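Local coordinates for MucR Phosphodiesterase (Pseudomonas aeruginosa, PDB 5M1T), which belongs to the EAL-domain phosphodiesterase family, whose barrel-like fold here holds magnesium ions and C2E in a shared pocket, at residues N120-L125 against I154-E159. Sequence-based numbering, arbitrary orientation.
With MG (magnesium ion), chain D; C2E (9,9'-[(2R,3R,3aS,5S,7aR,9R,10R,10aS,12S,14aR)-3,5,10,12-tetrahydroxy-5,12-dioxidooctahydro-2H,7H-difuro[3,2-d:3',2'-j][1,3,7,9,2,8]tetraoxadiphosphacyclododecine-2,9-diyl]bis(2-amino-1,9-dihydro-6H-purin-6-one)), chain C.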
loop_
_atom_site.group_PDB
_atom_site.type_symbol
_atom_site.label_atom_id
_atom_site.label_comp_id
_atom_site.label_asym_id
_atom_site.label_seq_id
_atom_site.Cartn_x
_atom_site.Cartn_y
_atom_site.Cartn_z
ATOM N N ASN A 120 16.293 17.157 -11.139
ATOM C CA ASN A 120 15.485 16.011 -10.799
ATOM C C ASN A 120 14.000 16.352 -10.847
ATOM O O ASN A 120 13.619 17.521 -10.873
ATOM C CB ASN A 120 15.866 15.538 -9.403
ATOM C CG ASN A 120 17.289 15.048 -9.344
ATOM O OD1 ASN A 120 17.818 14.457 -10.328
ATOM N ND2 ASN A 120 17.951 15.294 -8.199
ATOM N N ILE A 121 13.147 15.328 -10.866
ATOM C CA ILE A 121 11.733 15.594 -10.813
ATOM C C ILE A 121 11.097 14.857 -9.646
ATOM O O ILE A 121 11.326 13.667 -9.437
ATOM C CB ILE A 121 10.986 15.282 -12.125
ATOM C CG1 ILE A 121 9.515 15.740 -12.015
ATOM C CG2 ILE A 121 11.006 13.791 -12.445
ATOM C CD1 ILE A 121 8.942 16.141 -13.349
ATOM N N ALA A 122 10.274 15.585 -8.910
ATOM C CA ALA A 122 9.606 15.044 -7.738
ATOM C C ALA A 122 8.118 14.802 -8.004
ATOM O O ALA A 122 7.415 15.671 -8.485
ATOM C CB ALA A 122 9.771 16.014 -6.583
ATOM N N VAL A 123 7.653 13.604 -7.697
ATOM C CA VAL A 123 6.249 13.223 -7.928
ATOM C C VAL A 123 5.594 12.852 -6.596
ATOM O O VAL A 123 6.167 12.117 -5.796
ATOM C CB VAL A 123 6.149 12.018 -8.890
ATOM C CG1 VAL A 123 4.718 11.480 -8.962
ATOM C CG2 VAL A 123 6.664 12.415 -10.272
ATOM N N ASN A 124 4.404 13.349 -6.357
ATOM C CA ASN A 124 3.724 13.066 -5.105
ATOM C C ASN A 124 3.038 11.721 -5.094
ATOM O O ASN A 124 2.442 11.322 -6.105
ATOM C CB ASN A 124 2.703 14.152 -4.834
ATOM C CG ASN A 124 3.363 15.475 -4.490
ATOM O OD1 ASN A 124 3.931 15.624 -3.411
ATOM N ND2 ASN A 124 3.332 16.414 -5.405
ATOM N N LEU A 125 3.089 11.037 -3.933
ATOM C CA LEU A 125 2.326 9.795 -3.718
ATOM C C LEU A 125 1.335 9.941 -2.558
ATOM O O LEU A 125 1.704 10.259 -1.444
ATOM C CB LEU A 125 3.266 8.627 -3.438
ATOM C CG LEU A 125 4.336 8.303 -4.506
ATOM C CD1 LEU A 125 5.241 7.178 -4.065
ATOM C CD2 LEU A 125 3.674 7.903 -5.795
ATOM N N ILE A 154 12.323 11.771 -7.892
ATOM C CA ILE A 154 12.154 11.888 -6.452
ATOM C C ILE A 154 10.706 11.549 -6.168
ATOM O O ILE A 154 9.797 12.011 -6.887
ATOM C CB ILE A 154 12.465 13.328 -5.952
ATOM C CG1 ILE A 154 13.967 13.573 -5.942
ATOM C CG2 ILE A 154 11.877 13.586 -4.560
ATOM C CD1 ILE A 154 14.367 15.034 -5.745
ATOM N N LEU A 155 10.471 10.713 -5.163
ATOM C CA LEU A 155 9.131 10.389 -4.776
ATOM C C LEU A 155 8.866 10.990 -3.387
ATOM O O LEU A 155 9.660 10.782 -2.433
ATOM C CB LEU A 155 8.930 8.896 -4.799
ATOM C CG LEU A 155 8.955 8.278 -6.201
ATOM C CD1 LEU A 155 9.020 6.775 -6.108
ATOM C CD2 LEU A 155 7.751 8.661 -7.060
ATOM N N GLU A 156 7.770 11.757 -3.298
ATOM C CA GLU A 156 7.371 12.420 -2.056
ATOM C C GLU A 156 6.187 11.712 -1.346
ATOM O O GLU A 156 5.107 11.596 -1.902
ATOM C CB GLU A 156 6.999 13.880 -2.347
ATOM C CG GLU A 156 8.127 14.720 -2.959
ATOM C CD GLU A 156 7.822 16.218 -3.037
ATOM O OE1 GLU A 156 6.738 16.650 -2.550
ATOM O OE2 GLU A 156 8.687 16.963 -3.589
ATOM N N VAL A 157 6.418 11.254 -0.128
ATOM C CA VAL A 157 5.396 10.649 0.701
ATOM C C VAL A 157 5.292 11.527 1.948
ATOM O O VAL A 157 6.311 12.039 2.467
ATOM C CB VAL A 157 5.788 9.206 1.099
ATOM C CG1 VAL A 157 4.669 8.522 1.850
ATOM C CG2 VAL A 157 6.078 8.382 -0.142
ATOM N N THR A 158 4.083 11.769 2.416
ATOM C CA THR A 158 3.939 12.704 3.529
ATOM C C THR A 158 4.444 12.047 4.820
ATOM O O THR A 158 4.527 10.810 4.924
ATOM C CB THR A 158 2.478 13.208 3.736
ATOM O OG1 THR A 158 1.610 12.096 4.037
ATOM C CG2 THR A 158 1.975 14.018 2.501
ATOM N N GLU A 159 4.777 12.886 5.794
ATOM C CA GLU A 159 5.110 12.432 7.131
ATOM C C GLU A 159 4.063 11.432 7.664
ATOM O O GLU A 159 4.408 10.377 8.162
ATOM C CB GLU A 159 5.233 13.648 8.068
ATOM C CG GLU A 159 5.925 13.332 9.398
ATOM C CD GLU A 159 5.976 14.530 10.323
ATOM O OE1 GLU A 159 5.434 15.594 9.921
ATOM O OE2 GLU A 159 6.546 14.407 11.447
HETATM MG MG MG D . 4.787 17.470 -2.473
HETATM P P1 C2E C . 2.168 19.536 -1.869
HETATM O O2P C2E C . 2.870 18.239 -2.165
HETATM O O1P C2E C . 2.500 20.159 -0.529
HETATM O "O5'" C2E C . 2.535 20.547 -3.048
HETATM C "C5'" C2E C . 2.855 21.893 -2.775
HETATM C "C4'" C2E C . 1.627 22.772 -2.852
HETATM O "O4'" C2E C . 1.982 24.084 -2.377
HETATM C "C3'" C2E C . 1.130 22.955 -4.276
HETATM O "O3'" C2E C . -0.287 23.119 -4.248
HETATM C "C2'" C2E C . 1.765 24.255 -4.721
HETATM O "O2'" C2E C . 1.031 24.917 -5.752
HETATM C "C1'" C2E C . 1.700 25.028 -3.412
HETATM N N9 C2E C . 2.662 26.125 -3.319
HETATM C C8 C2E C . 3.946 26.113 -3.711
HETATM N N7 C2E C . 4.521 27.308 -3.455
HETATM C C5 C2E C . 3.596 28.088 -2.878
HETATM C C6 C2E C . 3.547 29.459 -2.359
HETATM O O6 C2E C . 4.570 30.179 -2.395
HETATM N N1 C2E C . 2.381 29.883 -1.847
HETATM C C2 C2E C . 1.277 29.102 -1.806
HETATM N N2 C2E C . 0.127 29.587 -1.284
HETATM N N3 C2E C . 1.260 27.834 -2.256
HETATM C C4 C2E C . 2.371 27.301 -2.797
HETATM P P11 C2E C . -1.224 22.308 -5.272
HETATM O O21 C2E C . -0.564 22.318 -6.641
HETATM O O11 C2E C . -2.556 22.977 -5.333
HETATM O O5A C2E C . -1.313 20.805 -4.733
HETATM C C5A C2E C . -1.859 20.576 -3.431
HETATM C C4A C2E C . -1.559 19.158 -2.996
HETATM O O4A C2E C . -2.094 18.222 -3.925
HETATM C C3A C2E C . -0.086 18.845 -2.992
HETATM O O3A C2E C . 0.570 19.326 -1.832
HETATM C C2A C2E C . -0.070 17.341 -3.086
HETATM O O2A C2E C . -0.322 16.737 -1.825
HETATM C C1A C2E C . -1.256 17.062 -3.976
HETATM N N91 C2E C . -0.802 16.775 -5.367
HETATM C C81 C2E C . -0.512 17.643 -6.359
HETATM N N71 C2E C . -0.166 16.978 -7.494
HETATM C C51 C2E C . -0.239 15.666 -7.210
HETATM C C61 C2E C . -0.002 14.403 -7.932
HETATM O O61 C2E C . 0.379 14.419 -9.123
HETATM N N11 C2E C . -0.196 13.252 -7.266
HETATM C C21 C2E C . -0.588 13.232 -5.973
HETATM N N21 C2E C . -0.766 12.050 -5.356
HETATM N N31 C2E C . -0.823 14.344 -5.244
HETATM C C41 C2E C . -0.651 15.550 -5.815
HETATM O O HOH W 1 3.271 13.554 -1.198
HETATM O O HOH W 2 1.470 10.649 1.186
HETATM O O HOH W 3 5.501 19.467 -2.040
#
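Ala122, Val123 and Asn124 pair in parallel register with Ile154, Leu155 and Glu156, a worked example of how adjacent barrel strands bring metal ligands together. The strand axes approach to 4.6 Å and are inclined by 30°. Four backbone hydrogen bonds follow the parallel pattern: Ile154 N gives to Ile121 O, and Val123 N to Ile154 O; Glu156 N then gives to Val123 O at 3.0 Å and nearly straight (177°), and Leu125 N to Glu156 O. Beyond the last of these bonds, a water extends the link by donating to Leu125 O and accepting from Thr158 N.

On the face carrying Asn124 and Glu156, Asn124 OD1 binds magnesium at 2.2 Å and Glu156 OE1 binds it at 2.1 Å. These two oxygens are only 3.1 Å apart because the cation draws them together; they share no hydrogen bond. Glu156 CG lies anti to the carbonyl carbon (chi1 -60°) and the chain is extended beyond it, carrying the carboxylate out to the metal. Its other oxygen, OE2, passes 3.3 Å from Ala122 CB and forms a salt bridge with Lys207, so both carboxylate oxygens are held. C2E O2P and a water also coordinate the ion, while a guanine of C2E packs against Asn124 CB. On the opposite face Val123 CB meets Leu155 CD2; nearby, Leu125 CD1 reaches Leu155 CB at 4.1 Å and also touches Val157 CG2.

Glu65 and Asp186, from strands 61-72 and 182-188, complete the magnesium site. Those strands flank the pair, Ala122 bonding through its backbone to Val64 and Ala66, while Ile154 and Glu156 touch Ser184. Helix 93-113 covers the outer face, where Val123 packs on Val100 and Ala104, and the largely helical connection between the two strands forms a beta-alpha-beta crossover.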